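NudC domain-containing protein 2 (Mus musculus, PDB 2RH0) may regulate the LIS1/dynein pathway by stabilising LIS1 together with the Hsp90 chaperone. Local coordinates at residues Q45-V49 with G61-T67. Numbering follows the deposited sequence.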
loop_
_atom_site.group_PDB
_atom_site.type_symbol
_atom_site.label_atom_id
_atom_site.label_comp_id
_atom_site.label_asym_id
_atom_site.label_seq_id
_atom_site.Cartn_x
_atom_site.Cartn_y
_atom_site.Cartn_z
ATOM N N GLN A 45 -0.491 -3.056 24.130
ATOM C CA GLN A 45 -1.495 -3.027 25.186
ATOM C C GLN A 45 -2.766 -2.556 24.543
ATOM O O GLN A 45 -2.745 -2.130 23.383
ATOM C CB GLN A 45 -1.090 -2.087 26.301
ATOM C CG GLN A 45 0.184 -2.511 26.995
ATOM C CD GLN A 45 1.033 -1.329 27.444
ATOM O OE1 GLN A 45 1.176 -1.083 28.632
ATOM N NE2 GLN A 45 1.612 -0.601 26.484
ATOM N N SER A 46 -3.863 -2.622 25.294
ATOM C CA SER A 46 -5.161 -2.278 24.747
ATOM C C SER A 46 -5.221 -0.879 24.121
ATOM O O SER A 46 -5.846 -0.705 23.088
ATOM C CB SER A 46 -6.250 -2.407 25.798
ATOM O OG SER A 46 -7.482 -2.071 25.205
ATOM N N ARG A 47 -4.539 0.086 24.723
ATOM C CA ARG A 47 -4.592 1.451 24.260
ATOM C C ARG A 47 -3.225 2.090 24.069
ATOM O O ARG A 47 -3.121 3.286 23.843
ATOM C CB ARG A 47 -5.441 2.222 25.258
ATOM C CG ARG A 47 -5.921 3.553 24.816
ATOM C CD ARG A 47 -6.876 3.509 23.648
ATOM N NE ARG A 47 -7.231 4.879 23.286
ATOM C CZ ARG A 47 -8.339 5.499 23.676
ATOM N NH1 ARG A 47 -9.252 4.870 24.429
ATOM N NH2 ARG A 47 -8.538 6.756 23.282
ATOM N N HIS A 48 -2.171 1.279 24.110
ATOM C CA HIS A 48 -0.793 1.750 23.918
ATOM C C HIS A 48 0.034 0.747 23.186
ATOM O O HIS A 48 -0.183 -0.475 23.308
ATOM C CB HIS A 48 -0.133 1.943 25.263
ATOM C CG HIS A 48 -0.681 3.098 26.019
ATOM N ND1 HIS A 48 -1.755 2.982 26.869
ATOM C CD2 HIS A 48 -0.314 4.399 26.035
ATOM C CE1 HIS A 48 -2.031 4.174 27.366
ATOM N NE2 HIS A 48 -1.178 5.050 26.873
ATOM N N VAL A 49 0.981 1.278 22.431
ATOM C CA VAL A 49 1.933 0.486 21.666
ATOM C C VAL A 49 3.317 1.087 21.824
ATOM O O VAL A 49 3.451 2.290 22.073
ATOM C CB VAL A 49 1.587 0.394 20.142
ATOM C CG1 VAL A 49 0.287 -0.401 19.944
ATOM C CG2 VAL A 49 1.494 1.805 19.474
ATOM N N GLY A 61 3.200 5.275 21.776
ATOM C CA GLY A 61 2.160 6.213 22.095
ATOM C C GLY A 61 0.855 5.557 22.384
ATOM O O GLY A 61 0.749 4.337 22.390
ATOM N N LYS A 62 -0.134 6.408 22.603
ATOM C CA LYS A 62 -1.463 6.002 22.965
ATOM C C LYS A 62 -2.246 5.821 21.695
ATOM O O LYS A 62 -2.241 6.709 20.806
ATOM C CB LYS A 62 -2.126 7.075 23.815
ATOM C CG LYS A 62 -3.484 6.682 24.348
ATOM C CD LYS A 62 -4.186 7.865 24.914
ATOM C CE LYS A 62 -5.254 7.493 25.914
ATOM N NZ LYS A 62 -5.942 8.759 26.332
ATOM N N LEU A 63 -2.911 4.677 21.586
ATOM C CA LEU A 63 -3.651 4.342 20.367
ATOM C C LEU A 63 -4.881 5.223 20.225
ATOM O O LEU A 63 -5.453 5.665 21.217
ATOM C CB LEU A 63 -4.064 2.871 20.369
ATOM C CG LEU A 63 -2.960 1.839 20.200
ATOM C CD1 LEU A 63 -3.518 0.487 20.519
ATOM C CD2 LEU A 63 -2.388 1.888 18.747
ATOM N N PHE A 64 -5.287 5.479 18.990
ATOM C CA PHE A 64 -6.470 6.296 18.731
ATOM C C PHE A 64 -7.707 5.743 19.408
ATOM O O PHE A 64 -8.570 6.504 19.796
ATOM C CB PHE A 64 -6.718 6.427 17.230
ATOM C CG PHE A 64 -8.013 7.147 16.874
ATOM C CD1 PHE A 64 -8.074 8.520 16.850
ATOM C CD2 PHE A 64 -9.157 6.426 16.545
ATOM C CE1 PHE A 64 -9.227 9.166 16.518
ATOM C CE2 PHE A 64 -10.328 7.074 16.211
ATOM C CZ PHE A 64 -10.350 8.458 16.190
ATOM N N ASP A 65 -7.812 4.427 19.534
ATOM C CA ASP A 65 -8.948 3.818 20.219
ATOM C C ASP A 65 -8.501 2.454 20.773
ATOM O O ASP A 65 -7.365 2.034 20.576
ATOM C CB ASP A 65 -10.129 3.708 19.249
ATOM C CG ASP A 65 -11.502 3.733 19.930
ATOM O OD1 ASP A 65 -11.606 3.532 21.166
ATOM O OD2 ASP A 65 -12.493 3.950 19.188
ATOM N N SER A 66 -9.387 1.740 21.442
ATOM C CA SER A 66 -8.982 0.539 22.123
ATOM C C SER A 66 -8.977 -0.684 21.234
ATOM O O SER A 66 -9.739 -0.793 20.274
ATOM C CB SER A 66 -9.887 0.303 23.355
ATOM O OG SER A 66 -11.217 0.135 22.940
ATOM N N THR A 67 -8.085 -1.607 21.572
ATOM C CA THR A 67 -7.886 -2.831 20.845
ATOM C C THR A 67 -7.949 -3.993 21.851
ATOM O O THR A 67 -7.922 -3.776 23.058
ATOM C CB THR A 67 -6.491 -2.797 20.106
ATOM O OG1 THR A 67 -5.425 -2.657 21.058
ATOM C CG2 THR A 67 -6.424 -1.629 19.160
#
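With CG anti to the backbone N (chi1 -165°) and a bend at chi2 (65°), Arg47 brings its guanidinium between Lys62 and Asp65, where NE donates a hydrogen bond to Leu63 O (2.8 Å). The two segments form the open end of the antiparallel beta hairpin 48-53/56-62 in the CS domain, a p23-like fold. Val49 and Gly61 make a hydrogen-bonded pair through both backbone N-H groups, and His48 faces Lys62 in the next, non-hydrogen-bonded pair. Beyond the strands, Leu63 N reaches Arg47 O at 2.7 Å; Leu63 CD2 reaches back to Val49 CG1. The guanidinium has Lys62 CE on one face and Asp65 CA on the other, with Leu63 O near its plane. A leucine in place of Arg47 would probably leave Leu63 O without this donor. Neighbouring charges are spent on the dimer partner: Lys62 NZ pairs with Glu102 and Asp65 OD1 with Lys90, both of the second subunit. Farther along, Ser46 grips the backbone of Thr67 at both its N-H and its carbonyl: OG donates to Thr67 O in the carbonyl plane, while Ser46 O accepts from Thr67 N at 2.9 Å and from Thr67 OG1 at 2.8 Å, the hydroxyl 40° out of the Ser46 carbonyl plane.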